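Local coordinates for putative cell adhesion protein (Bacteroides fragilis, PDB 4H40) that is probably a fimbrillin-like subunit of a distinct type of bacterial pilus, with an inferred role in cell adhesion, at residues B[181-186]-B[252-257]; B[24-29]-B[294-299]; B[204-209]-B[238-243]; B[258-263]-B[289-294]; B[267-272]-B[282-287]. All coordinates share one frame; numbering follows the deposited sequence.

Contact 1: residues B[181-186]-B[252-257]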
# COMPACT_ATOMS: atom_id res chain seq x y z
N THR B 181 10.09 -9.59 18.41
CA THR B 181 9.04 -9.80 17.42
C THR B 181 8.67 -8.52 16.69
O THR B 181 9.02 -7.41 17.11
CB THR B 181 7.76 -10.41 18.06
OG1 THR B 181 7.07 -9.41 18.76
CG2 THR B 181 8.02 -11.52 19.00
N ALA B 182 7.90 -8.67 15.61
CA ALA B 182 7.35 -7.55 14.90
C ALA B 182 6.04 -7.19 15.59
O ALA B 182 5.53 -7.97 16.41
CB ALA B 182 7.11 -7.93 13.44
N ARG B 183 5.49 -6.03 15.27
CA ARG B 183 4.22 -5.57 15.80
C ARG B 183 3.36 -5.05 14.68
O ARG B 183 3.86 -4.35 13.80
CB ARG B 183 4.47 -4.48 16.85
CG ARG B 183 3.18 -3.93 17.44
CD ARG B 183 3.46 -2.89 18.49
NE ARG B 183 2.37 -1.93 18.55
CZ ARG B 183 1.68 -1.66 19.65
NH1 ARG B 183 1.96 -2.29 20.79
NH2 ARG B 183 0.70 -0.76 19.62
N MSE B 184 2.08 -5.40 14.69
CA MSE B 184 1.11 -4.90 13.73
C MSE B 184 0.06 -4.13 14.52
O MSE B 184 -0.33 -4.56 15.61
CB MSE B 184 0.49 -6.00 12.88
CG MSE B 184 1.49 -6.62 11.93
SE MSE B 184 0.76 -7.86 10.62
CE MSE B 184 0.39 -6.59 9.22
N GLN B 185 -0.32 -2.95 14.03
CA GLN B 185 -1.34 -2.15 14.66
C GLN B 185 -2.33 -1.66 13.63
O GLN B 185 -1.94 -1.24 12.56
CB GLN B 185 -0.71 -0.99 15.40
CG GLN B 185 -1.72 -0.26 16.22
CD GLN B 185 -1.11 0.94 16.84
OE1 GLN B 185 -0.62 0.88 17.96
NE2 GLN B 185 -1.16 2.04 16.13
N PHE B 186 -3.62 -1.73 13.96
CA PHE B 186 -4.74 -1.28 13.15
C PHE B 186 -5.57 -0.28 13.97
O PHE B 186 -6.00 -0.58 15.09
CB PHE B 186 -5.59 -2.48 12.68
CG PHE B 186 -4.75 -3.59 12.05
CD1 PHE B 186 -4.41 -3.56 10.71
CD2 PHE B 186 -4.27 -4.63 12.82
CE1 PHE B 186 -3.59 -4.53 10.15
CE2 PHE B 186 -3.44 -5.61 12.26
CZ PHE B 186 -3.09 -5.54 10.94
N VAL B 252 -8.31 0.82 18.44
CA VAL B 252 -6.89 0.49 18.22
C VAL B 252 -6.63 -0.96 18.63
O VAL B 252 -6.75 -1.32 19.80
CB VAL B 252 -5.87 1.46 18.89
CG1 VAL B 252 -4.45 1.07 18.53
CG2 VAL B 252 -6.12 2.89 18.47
N ALA B 253 -6.26 -1.78 17.66
CA ALA B 253 -5.93 -3.18 17.92
C ALA B 253 -4.50 -3.42 17.50
O ALA B 253 -4.05 -2.88 16.50
CB ALA B 253 -6.89 -4.10 17.17
N HIS B 254 -3.74 -4.15 18.31
CA HIS B 254 -2.36 -4.48 18.00
C HIS B 254 -2.03 -5.91 18.42
O HIS B 254 -2.74 -6.52 19.21
CB HIS B 254 -1.37 -3.48 18.63
CG HIS B 254 -1.37 -3.47 20.13
ND1 HIS B 254 -0.37 -4.06 20.85
CD2 HIS B 254 -2.25 -2.91 20.98
CE1 HIS B 254 -0.66 -3.85 22.12
NE2 HIS B 254 -1.79 -3.18 22.25
N THR B 255 -0.97 -6.45 17.85
CA THR B 255 -0.50 -7.78 18.16
C THR B 255 0.93 -7.94 17.73
O THR B 255 1.41 -7.20 16.86
CB THR B 255 -1.38 -8.87 17.51
OG1 THR B 255 -1.20 -10.08 18.21
CG2 THR B 255 -1.11 -9.09 16.03
N GLY B 256 1.58 -8.92 18.34
CA GLY B 256 2.94 -9.29 17.99
C GLY B 256 2.84 -10.32 16.88
O GLY B 256 1.90 -11.11 16.85
N VAL B 257 3.80 -10.28 15.96
CA VAL B 257 3.91 -11.27 14.89
C VAL B 257 5.39 -11.61 14.79
O VAL B 257 6.25 -10.76 14.99
CB VAL B 257 3.25 -10.89 13.52
CG1 VAL B 257 1.74 -10.75 13.65
CG2 VAL B 257 3.85 -9.63 12.93

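Contact 2: residues B[24-29]-B[294-299]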
# COMPACT_ATOMS: atom_id res chain seq x y z
N TYR B 24 13.88 -0.43 24.61
CA TYR B 24 13.76 0.31 23.38
C TYR B 24 12.43 -0.09 22.78
O TYR B 24 12.23 -1.29 22.49
CB TYR B 24 14.92 0.02 22.42
CG TYR B 24 16.23 0.62 22.83
CD1 TYR B 24 16.52 1.96 22.57
CD2 TYR B 24 17.23 -0.16 23.42
CE1 TYR B 24 17.74 2.52 22.91
CE2 TYR B 24 18.46 0.39 23.77
CZ TYR B 24 18.71 1.73 23.52
OH TYR B 24 19.92 2.29 23.85
N PRO B 25 11.45 0.84 22.70
CA PRO B 25 10.14 0.46 22.16
C PRO B 25 10.17 0.23 20.65
O PRO B 25 11.06 0.71 19.95
CB PRO B 25 9.27 1.66 22.52
CG PRO B 25 10.22 2.80 22.52
CD PRO B 25 11.50 2.27 23.06
N SER B 26 9.17 -0.47 20.16
CA SER B 26 8.99 -0.75 18.75
C SER B 26 8.80 0.57 17.95
O SER B 26 8.09 1.46 18.43
CB SER B 26 7.78 -1.65 18.59
OG SER B 26 7.57 -1.94 17.23
N ILE B 27 9.44 0.70 16.76
CA ILE B 27 9.34 1.88 15.88
C ILE B 27 8.98 1.47 14.45
O ILE B 27 9.04 0.29 14.11
CB ILE B 27 10.62 2.77 15.89
CG1 ILE B 27 11.88 1.99 15.44
CG2 ILE B 27 10.83 3.53 17.20
CD1 ILE B 27 12.69 2.75 14.35
N SER B 28 8.64 2.43 13.61
CA SER B 28 8.32 2.12 12.22
C SER B 28 9.58 1.80 11.43
O SER B 28 10.64 2.37 11.73
CB SER B 28 7.58 3.28 11.57
OG SER B 28 6.25 3.36 12.07
N PRO B 29 9.50 0.96 10.36
CA PRO B 29 10.69 0.71 9.54
C PRO B 29 11.26 1.97 8.87
O PRO B 29 10.63 3.02 8.77
CB PRO B 29 10.20 -0.28 8.49
CG PRO B 29 8.98 -0.86 9.04
CD PRO B 29 8.34 0.21 9.83
N GLY B 294 11.45 -5.74 16.33
CA GLY B 294 11.56 -4.38 16.83
C GLY B 294 10.86 -3.32 16.01
O GLY B 294 10.97 -2.14 16.34
N HIS B 295 10.10 -3.72 14.96
CA HIS B 295 9.38 -2.77 14.10
C HIS B 295 7.88 -2.89 14.18
O HIS B 295 7.35 -3.96 14.47
CB HIS B 295 9.81 -2.92 12.64
CG HIS B 295 11.23 -2.53 12.43
ND1 HIS B 295 12.16 -3.45 12.00
CD2 HIS B 295 11.85 -1.34 12.61
CE1 HIS B 295 13.30 -2.78 11.92
NE2 HIS B 295 13.17 -1.52 12.29
N SER B 296 7.19 -1.75 13.93
CA SER B 296 5.73 -1.62 13.93
C SER B 296 5.24 -1.43 12.53
O SER B 296 5.78 -0.62 11.78
CB SER B 296 5.29 -0.44 14.78
OG SER B 296 5.46 -0.66 16.17
N TYR B 297 4.20 -2.17 12.18
CA TYR B 297 3.58 -2.11 10.87
C TYR B 297 2.17 -1.62 11.16
O TYR B 297 1.31 -2.39 11.59
CB TYR B 297 3.69 -3.49 10.15
CG TYR B 297 5.14 -3.90 10.01
CD1 TYR B 297 5.80 -4.57 11.04
CD2 TYR B 297 5.90 -3.49 8.92
CE1 TYR B 297 7.16 -4.85 10.98
CE2 TYR B 297 7.26 -3.78 8.83
CZ TYR B 297 7.89 -4.42 9.88
OH TYR B 297 9.23 -4.72 9.79
N ASN B 298 2.04 -0.28 11.16
CA ASN B 298 0.83 0.48 11.48
C ASN B 298 -0.03 0.75 10.28
O ASN B 298 0.46 1.16 9.25
CB ASN B 298 1.24 1.81 12.08
CG ASN B 298 2.20 1.64 13.21
OD1 ASN B 298 2.06 0.72 14.02
ND2 ASN B 298 3.21 2.50 13.27
N TYR B 299 -1.32 0.52 10.41
CA TYR B 299 -2.34 0.73 9.40
C TYR B 299 -3.42 1.63 9.99
O TYR B 299 -3.62 1.59 11.20
CB TYR B 299 -2.92 -0.60 8.94
CG TYR B 299 -1.94 -1.42 8.13
CD1 TYR B 299 -0.98 -2.23 8.75
CD2 TYR B 299 -2.00 -1.43 6.73
CE1 TYR B 299 -0.08 -2.98 8.01
CE2 TYR B 299 -1.12 -2.20 5.98
CZ TYR B 299 -0.13 -2.94 6.62
OH TYR B 299 0.77 -3.63 5.86

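Contact 3: residues B[204-209]-B[238-243]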
# COMPACT_ATOMS: atom_id res chain seq x y z
N ILE B 204 -10.01 -9.17 14.75
CA ILE B 204 -9.13 -9.03 13.58
C ILE B 204 -8.24 -10.28 13.47
O ILE B 204 -7.47 -10.58 14.38
CB ILE B 204 -8.29 -7.72 13.67
CG1 ILE B 204 -9.22 -6.49 13.64
CG2 ILE B 204 -7.21 -7.67 12.56
CD1 ILE B 204 -8.63 -5.32 14.21
N GLU B 205 -8.39 -11.01 12.36
CA GLU B 205 -7.60 -12.20 12.09
C GLU B 205 -6.58 -11.94 10.96
O GLU B 205 -6.94 -11.56 9.84
CB GLU B 205 -8.51 -13.39 11.76
CG GLU B 205 -7.74 -14.69 11.64
CD GLU B 205 -8.58 -15.94 11.74
OE1 GLU B 205 -9.63 -16.02 11.07
OE2 GLU B 205 -8.16 -16.86 12.47
N ILE B 206 -5.31 -12.07 11.32
CA ILE B 206 -4.15 -11.94 10.47
C ILE B 206 -3.77 -13.39 10.06
O ILE B 206 -3.69 -14.26 10.92
CB ILE B 206 -3.04 -11.16 11.21
CG1 ILE B 206 -3.58 -9.81 11.75
CG2 ILE B 206 -1.79 -10.96 10.33
CD1 ILE B 206 -2.65 -9.02 12.59
N SER B 207 -3.66 -13.65 8.76
CA SER B 207 -3.39 -14.97 8.19
C SER B 207 -2.23 -14.92 7.21
O SER B 207 -2.00 -13.89 6.57
CB SER B 207 -4.63 -15.48 7.46
OG SER B 207 -5.57 -16.08 8.33
N GLY B 208 -1.53 -16.05 7.08
CA GLY B 208 -0.40 -16.20 6.17
C GLY B 208 0.90 -15.70 6.75
O GLY B 208 1.75 -15.16 6.04
N ILE B 209 1.07 -15.89 8.06
CA ILE B 209 2.27 -15.43 8.76
C ILE B 209 3.15 -16.66 9.14
O ILE B 209 2.77 -17.80 8.84
CB ILE B 209 1.90 -14.52 9.95
CG1 ILE B 209 0.63 -15.03 10.69
CG2 ILE B 209 1.71 -13.11 9.46
CD1 ILE B 209 0.50 -14.64 12.14
N VAL B 238 -3.17 -15.46 13.50
CA VAL B 238 -3.30 -14.88 14.84
C VAL B 238 -4.61 -14.03 14.89
O VAL B 238 -5.01 -13.44 13.88
CB VAL B 238 -2.03 -14.11 15.31
CG1 VAL B 238 -1.79 -12.84 14.51
CG2 VAL B 238 -2.12 -13.80 16.79
N ARG B 239 -5.31 -14.06 16.03
CA ARG B 239 -6.54 -13.31 16.21
C ARG B 239 -6.39 -12.22 17.29
O ARG B 239 -5.88 -12.49 18.38
CB ARG B 239 -7.67 -14.27 16.57
CG ARG B 239 -9.04 -13.63 16.56
CD ARG B 239 -10.17 -14.57 16.92
NE ARG B 239 -10.24 -15.80 16.11
CZ ARG B 239 -10.76 -15.88 14.88
NH1 ARG B 239 -11.22 -14.80 14.27
NH2 ARG B 239 -10.79 -17.05 14.25
N ILE B 240 -6.79 -10.98 16.96
CA ILE B 240 -6.82 -9.85 17.90
C ILE B 240 -8.27 -9.75 18.30
O ILE B 240 -9.12 -9.58 17.43
CB ILE B 240 -6.26 -8.51 17.35
CG1 ILE B 240 -4.92 -8.68 16.56
CG2 ILE B 240 -6.12 -7.51 18.49
CD1 ILE B 240 -4.49 -7.40 15.77
N THR B 241 -8.59 -9.96 19.58
CA THR B 241 -9.96 -9.92 20.06
C THR B 241 -10.22 -8.63 20.84
O THR B 241 -11.37 -8.23 21.00
CB THR B 241 -10.28 -11.18 20.91
OG1 THR B 241 -9.17 -11.47 21.77
CG2 THR B 241 -10.57 -12.40 20.06
N GLN B 242 -9.15 -7.99 21.31
CA GLN B 242 -9.26 -6.80 22.15
C GLN B 242 -8.77 -5.53 21.45
O GLN B 242 -7.74 -5.54 20.78
CB GLN B 242 -8.51 -7.01 23.47
CG GLN B 242 -9.26 -7.89 24.46
CD GLN B 242 -8.35 -8.94 25.06
OE1 GLN B 242 -7.36 -8.64 25.75
NE2 GLN B 242 -8.69 -10.21 24.81
N ALA B 243 -9.51 -4.44 21.65
CA ALA B 243 -9.20 -3.13 21.10
C ALA B 243 -9.46 -2.07 22.13
O ALA B 243 -10.21 -2.32 23.06
CB ALA B 243 -10.04 -2.88 19.85
O HOH W 1 -12.07 -14.39 10.98

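Contact 4: residues B[258-263]-B[289-294]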
# COMPACT_ATOMS: atom_id res chain seq x y z
N LEU B 258 5.69 -12.87 14.54
CA LEU B 258 7.07 -13.30 14.43
C LEU B 258 7.69 -12.75 13.15
O LEU B 258 6.96 -12.67 12.16
CB LEU B 258 7.15 -14.84 14.40
CG LEU B 258 6.70 -15.60 15.63
CD1 LEU B 258 6.70 -17.09 15.31
CD2 LEU B 258 7.60 -15.33 16.81
N PRO B 259 9.02 -12.42 13.12
CA PRO B 259 9.63 -11.97 11.86
C PRO B 259 9.33 -12.97 10.74
O PRO B 259 9.50 -14.18 10.92
CB PRO B 259 11.12 -11.89 12.19
CG PRO B 259 11.14 -11.61 13.66
CD PRO B 259 10.03 -12.46 14.20
N THR B 260 8.73 -12.45 9.64
CA THR B 260 8.34 -13.27 8.51
C THR B 260 8.53 -12.55 7.19
O THR B 260 8.25 -11.36 7.07
CB THR B 260 6.90 -13.82 8.65
OG1 THR B 260 6.68 -14.82 7.65
CG2 THR B 260 5.83 -12.76 8.56
N ASP B 261 9.01 -13.32 6.20
CA ASP B 261 9.22 -12.93 4.81
C ASP B 261 8.01 -13.36 3.97
O ASP B 261 7.84 -14.56 3.70
CB ASP B 261 10.53 -13.55 4.26
CG ASP B 261 10.79 -13.32 2.78
OD1 ASP B 261 10.28 -12.30 2.23
OD2 ASP B 261 11.51 -14.14 2.16
N ALA B 262 7.20 -12.39 3.55
CA ALA B 262 6.01 -12.62 2.73
C ALA B 262 6.01 -11.66 1.54
O ALA B 262 4.96 -11.22 1.06
CB ALA B 262 4.76 -12.44 3.58
N ARG B 263 7.22 -11.32 1.06
CA ARG B 263 7.49 -10.44 -0.09
C ARG B 263 6.92 -11.01 -1.39
O ARG B 263 6.49 -10.25 -2.28
CB ARG B 263 9.00 -10.24 -0.24
CG ARG B 263 9.60 -9.30 0.81
CD ARG B 263 11.10 -9.22 0.65
NE ARG B 263 11.74 -10.49 0.98
CZ ARG B 263 13.00 -10.80 0.69
NH1 ARG B 263 13.78 -9.93 0.06
NH2 ARG B 263 13.49 -11.99 1.03
N LEU B 289 5.61 -8.07 1.94
CA LEU B 289 5.88 -7.66 3.31
C LEU B 289 7.11 -8.36 3.94
O LEU B 289 7.24 -9.58 3.81
CB LEU B 289 4.63 -7.91 4.17
CG LEU B 289 3.63 -6.75 4.34
CD1 LEU B 289 2.39 -7.19 5.10
CD2 LEU B 289 4.25 -5.57 5.09
N TYR B 290 8.01 -7.56 4.62
CA TYR B 290 9.22 -7.98 5.34
C TYR B 290 9.12 -7.47 6.78
O TYR B 290 9.51 -6.33 7.10
CB TYR B 290 10.52 -7.51 4.66
CG TYR B 290 11.71 -8.42 4.91
CD1 TYR B 290 11.77 -9.70 4.36
CD2 TYR B 290 12.79 -8.00 5.69
CE1 TYR B 290 12.85 -10.54 4.60
CE2 TYR B 290 13.88 -8.83 5.92
CZ TYR B 290 13.91 -10.11 5.38
OH TYR B 290 14.99 -10.95 5.61
N LEU B 291 8.48 -8.29 7.62
CA LEU B 291 8.22 -7.98 9.03
C LEU B 291 9.43 -8.41 9.84
O LEU B 291 9.82 -9.58 9.79
CB LEU B 291 6.92 -8.70 9.48
CG LEU B 291 5.66 -8.55 8.56
CD1 LEU B 291 4.47 -9.39 9.08
CD2 LEU B 291 5.22 -7.12 8.44
N THR B 292 10.11 -7.44 10.47
CA THR B 292 11.31 -7.74 11.25
C THR B 292 11.13 -7.34 12.73
O THR B 292 10.23 -6.55 13.07
CB THR B 292 12.56 -7.08 10.63
OG1 THR B 292 12.36 -5.68 10.50
CG2 THR B 292 12.86 -7.62 9.27
N ALA B 293 12.00 -7.90 13.61
CA ALA B 293 12.04 -7.70 15.05
C ALA B 293 12.25 -6.25 15.40
O ALA B 293 13.14 -5.63 14.84
CB ALA B 293 13.16 -8.52 15.64
N GLY B 294 11.45 -5.74 16.33
CA GLY B 294 11.56 -4.38 16.83
C GLY B 294 10.86 -3.32 16.01
O GLY B 294 10.97 -2.14 16.34

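Contact 5: residues B[267-272]-B[282-287]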
# COMPACT_ATOMS: atom_id res chain seq x y z
N ILE B 267 -0.40 -11.65 2.96
CA ILE B 267 -0.85 -11.67 4.35
C ILE B 267 -2.27 -11.09 4.31
O ILE B 267 -2.41 -9.93 3.93
CB ILE B 267 0.11 -10.90 5.32
CG1 ILE B 267 1.43 -11.67 5.52
CG2 ILE B 267 -0.58 -10.64 6.68
CD1 ILE B 267 2.57 -10.85 6.06
N SER B 268 -3.31 -11.90 4.60
CA SER B 268 -4.68 -11.40 4.66
C SER B 268 -4.99 -10.95 6.09
O SER B 268 -4.51 -11.54 7.07
CB SER B 268 -5.69 -12.42 4.17
OG SER B 268 -6.24 -13.21 5.20
N VAL B 269 -5.74 -9.86 6.19
CA VAL B 269 -6.19 -9.23 7.42
C VAL B 269 -7.73 -9.13 7.34
O VAL B 269 -8.25 -8.37 6.53
CB VAL B 269 -5.51 -7.85 7.66
CG1 VAL B 269 -6.09 -7.17 8.89
CG2 VAL B 269 -4.01 -8.00 7.82
N LEU B 270 -8.44 -9.95 8.15
CA LEU B 270 -9.90 -9.91 8.19
C LEU B 270 -10.40 -9.16 9.42
O LEU B 270 -10.18 -9.60 10.53
CB LEU B 270 -10.50 -11.32 8.22
CG LEU B 270 -10.63 -12.08 6.95
CD1 LEU B 270 -11.25 -13.42 7.27
CD2 LEU B 270 -11.52 -11.37 5.97
N LEU B 271 -11.11 -8.06 9.20
CA LEU B 271 -11.66 -7.27 10.28
C LEU B 271 -13.13 -7.58 10.41
O LEU B 271 -13.87 -7.39 9.47
CB LEU B 271 -11.44 -5.77 10.01
CG LEU B 271 -9.98 -5.33 9.84
CD1 LEU B 271 -9.55 -5.39 8.38
CD2 LEU B 271 -9.77 -3.96 10.36
N ASN B 272 -13.53 -8.14 11.56
CA ASN B 272 -14.91 -8.48 11.90
C ASN B 272 -15.40 -7.42 12.84
O ASN B 272 -14.98 -7.37 14.01
CB ASN B 272 -14.98 -9.87 12.50
CG ASN B 272 -14.40 -10.92 11.61
OD1 ASN B 272 -15.05 -11.41 10.70
ND2 ASN B 272 -13.15 -11.28 11.84
N TYR B 282 -14.34 -7.25 6.48
CA TYR B 282 -13.51 -6.61 5.48
C TYR B 282 -12.20 -7.31 5.38
O TYR B 282 -11.61 -7.65 6.41
CB TYR B 282 -13.25 -5.12 5.82
CG TYR B 282 -14.50 -4.35 6.12
CD1 TYR B 282 -15.31 -3.88 5.10
CD2 TYR B 282 -14.89 -4.10 7.43
CE1 TYR B 282 -16.47 -3.17 5.37
CE2 TYR B 282 -16.06 -3.40 7.72
CZ TYR B 282 -16.86 -2.95 6.68
OH TYR B 282 -18.01 -2.25 6.94
N GLN B 283 -11.71 -7.49 4.18
CA GLN B 283 -10.43 -8.14 3.99
C GLN B 283 -9.40 -7.23 3.36
O GLN B 283 -9.65 -6.66 2.29
CB GLN B 283 -10.60 -9.40 3.12
CG GLN B 283 -9.27 -10.03 2.77
CD GLN B 283 -9.45 -11.34 2.11
OE1 GLN B 283 -9.10 -12.37 2.66
NE2 GLN B 283 -10.02 -11.32 0.91
N MSE B 284 -8.22 -7.16 3.99
CA MSE B 284 -7.06 -6.47 3.45
C MSE B 284 -6.08 -7.56 2.96
O MSE B 284 -5.61 -8.33 3.80
CB MSE B 284 -6.39 -5.56 4.49
CG MSE B 284 -7.17 -4.34 4.90
SE MSE B 284 -6.38 -3.53 6.57
CE MSE B 284 -4.56 -3.73 6.17
N LEU B 285 -5.80 -7.66 1.63
CA LEU B 285 -4.79 -8.61 1.18
C LEU B 285 -3.52 -7.82 0.98
O LEU B 285 -3.53 -6.85 0.24
CB LEU B 285 -5.21 -9.36 -0.08
CG LEU B 285 -6.03 -10.63 0.19
CD1 LEU B 285 -6.88 -10.97 -1.01
CD2 LEU B 285 -5.14 -11.82 0.53
N LEU B 286 -2.47 -8.16 1.75
CA LEU B 286 -1.19 -7.45 1.77
C LEU B 286 -0.07 -8.31 1.22
O LEU B 286 0.32 -9.33 1.79
CB LEU B 286 -0.87 -6.96 3.19
CG LEU B 286 -2.02 -6.27 3.96
CD1 LEU B 286 -1.66 -6.06 5.45
CD2 LEU B 286 -2.47 -5.00 3.26
N THR B 287 0.42 -7.89 0.07
CA THR B 287 1.49 -8.58 -0.63
C THR B 287 2.78 -7.73 -0.44
O THR B 287 2.69 -6.54 -0.13
CB THR B 287 1.04 -8.79 -2.08
OG1 THR B 287 1.94 -9.66 -2.78
CG2 THR B 287 0.83 -7.48 -2.81

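Contact 1: residues B[181-186]-B[252-257]
A182, M184 and F186 pair with V257, T255 and A253 across two neighbouring antiparallel strands. Six backbone hydrogen bonds join them, two for each of these pairs. The face that carries these six side chains is the tight one. V257 CG2 fits against A182 CB at 3.7 Å and M184 CG at 4.0 Å, where M184 is a selenomethionine. F186, A253 and T255 pack on I240, and F186 and T255 also touch I206. This is sheet-on-sheet packing within the fimbrillin-like region.

The other face is looser and partly exposed. R183 runs out extended, with CG anti to the backbone N (chi1 179°). Its guanidinium lies flat on the H254 ring, centres 3.8 Å apart and planes 18° apart. In the guanidinium plane, R183 NH2 donates to Q185 OE1 at 2.7 Å. Q185 CD in turn rests on V252 CG1 at 3.7 Å. H254 ND1 lies near R183 NH1 but takes its hydrogen bond with Y139 OH.

Stack and in-plane bond together restrict rotation of the guanidinium. Its positive charge over the ring would probably disfavour protonation of H254.

Contact 2: residues B[24-29]-B[294-299]
S26 OG and S296 OG share a hydrogen bond of 2.7 Å, in which either hydroxyl may be the donor. S26 reaches across because its OG stands anti to the backbone N (chi1 180°). Next to this pair the backbones join at a single bridge between I27 and H295. I27 N gives a long bond to G294 O at 3.3 Å. S296 N returns one to I27 O at 2.8 Å. The same I27 O lies at the edge of the H295 ring, near its plane, 3.6 Å from CD2. Further along, P29 CD meets S296 O at 3.3 Å. P29 CG touches the Y297 ring at an oblique angle, nearest to CE2.

A second shell holds these groups in place. T292 is central to it: its OG1 bonds to H295 ND1, and its N bonds to Y297 OH. Both side chains are thus tied back to T292, which lies shortly before strand 296-305.

H295 and Y297 also make backbone hydrogen bonds to R183. Residues 26-29 lie as an irregular loop against the start of strand 296-305, which runs parallel to its neighbour, strand 177-190. The loop follows the short strand 23-24, itself a parallel partner of 177-190.

Contact 3: residues B[204-209]-B[238-243]
I204 and I206 face I240 and V238 at the edge of a four-stranded antiparallel sheet, part of a domain whose family belongs to the transthyretin clan. Strand 237-240 is the outermost strand on this side within the chain. Strand 197-207 lies between it and strand 266-275.

Backbone hydrogen bonds come first. I204 and I240 exchange two, the shorter being I240 N to I204 O at 2.7 Å. I206 and V238 exchange two more, both 2.9 Å. E205 and R239 form the non-hydrogen-bonded pair between them.

Apolar contacts fill the face that carries the isoleucines. I206 CD1 meets I240 CD1 at 4.0 Å. V238 CG1 is shared by two partners: it touches I206 CB, and it meets I209 CD1 at 3.8 Å. The I209 and V238 side chains cross at about a right angle. I204 packs on A253, I206 on T255 and I240 on both, in the facing sheet.

Charge and water occupy the opposite, more open face. E205 CG is anti to the backbone N (chi1 -173°), and the extended chain brings the carboxylate over one face of the R239 guanidinium. The planes are 47° apart, and no N-H points at the oxygen, so this salt bridge rests on charge alone. R239 NH1 instead bonds to the backbone O of E202. A water donates to E205 OE1 at 2.9 Å and weakly accepts from R239 NH1. E205 OE2 lies 3.2 Å from R239 NH2, well out of the guanidinium plane.

Contact 4: residues B[258-263]-B[289-294]
T260 and L291 form an antiparallel hydrogen-bonded pair, with T260 N to L291 O and L291 N to T260 O both 3.1 Å, and the two short strands run 177° apart. A262 N adds a bond of 2.8 Å to L289 O, but the return bond is weak.

On one face T260 and L291 lie side by side. T260 CG2 touches L291 CD1 at 3.7 Å, while T260 OG1 bonds to the backbone O of K230. L291 also packs on I267 and Y297, which places this face against the interior. At the far end P259 CG meets A293 CB at 4.2 Å.

The other face carries D261 and Y290, and R263, at the corner just beyond the strand, folds its side chain back to them. R263 grips D261 side-on. R263 NE bonds to D261 OD1 at 2.6 Å and R263 NH2 to D261 OD2 at 3.1 Å. Both oxygens lie in or close to the guanidinium plane but are approached from above the carboxylate plane. A bend at chi3 (-67°) turns the arginine to this grip. Y290 runs alongside R263. Its CE1 sits over one face of the guanidinium, with the planes 63° apart, so the groups are not stacked. The edge of the Y290 ring is turned to the D261 carboxylate.

The ion pair forms within segment 258-263 and rests against the Y290 ring. Each charge probably stabilises the other's ionised form, and the two-point grip limits the arginine's swing at this largely exposed edge.

Contact 5: residues B[267-272]-B[282-287]
L271 and Y282 form a hydrogen-bonded pair near the turn end of two antiparallel strands. L271 N bonds to Y282 O at 2.9 Å, and Y282 N answers to L271 O at 3.0 Å. With CG anti to the carbonyl carbon (chi1 -59°), L271 brings its CD1 branch to 3.6 Å from Y282 O and 4.1 Å from the SE atom of M284, a selenomethionine. The Y282 ring lies oblique to L271 O, and its hydroxyl bonds to T310 OG1. Both residues also pack on L312.

The two strands, 266-275 and 278-287, make a beta hairpin at one side of the four-stranded sheet. Strand 278-287 is outermost within the chain, while strand 266-275 bonds on its other side to strand 197-207.

V269 is the next residue along the buried face. It exchanges two backbone bonds with M284, both 2.8 Å. V269 CB meets M284 CB, and its CG2 branch touches L286 CD1 at 3.9 Å. M284 and L286 then reach W314 and Y299 of the facing sheet.

On the other face L270 CD2 rests on Q283 CB at 3.6 Å.

The second subunit meets the outer strand: Q283 O has a weak hydrogen bond to T320 OG1 of that chain, and Y282 packs on its E321.

In the fold
Contacts 1 and 2 meet where strands 177-190 and 296-305 run side by side, their centres 9 Å apart, joined by backbone bonds R183 O to Y297 N (2.7 Å) and Q185 O to Y299 N (2.8 Å). Contacts 3 and 5 lie in the facing sheet, centres 10 Å apart, with E205 O to L270 N at 2.8 Å. F186 of contact 1 spans the interior: CE2 meets I206 CD1 of contact 3 at 3.5 Å, and CE1 meets V269 CG1 of contact 5 at 3.8 Å. Contact 4 adjoins both sheets. G294 is shared with contact 2, and L291 CD1 touches I267 CD1 of contact 5 at 3.9 Å. Contacts 2 and 3 do not touch; their centres are about 17 Å apart.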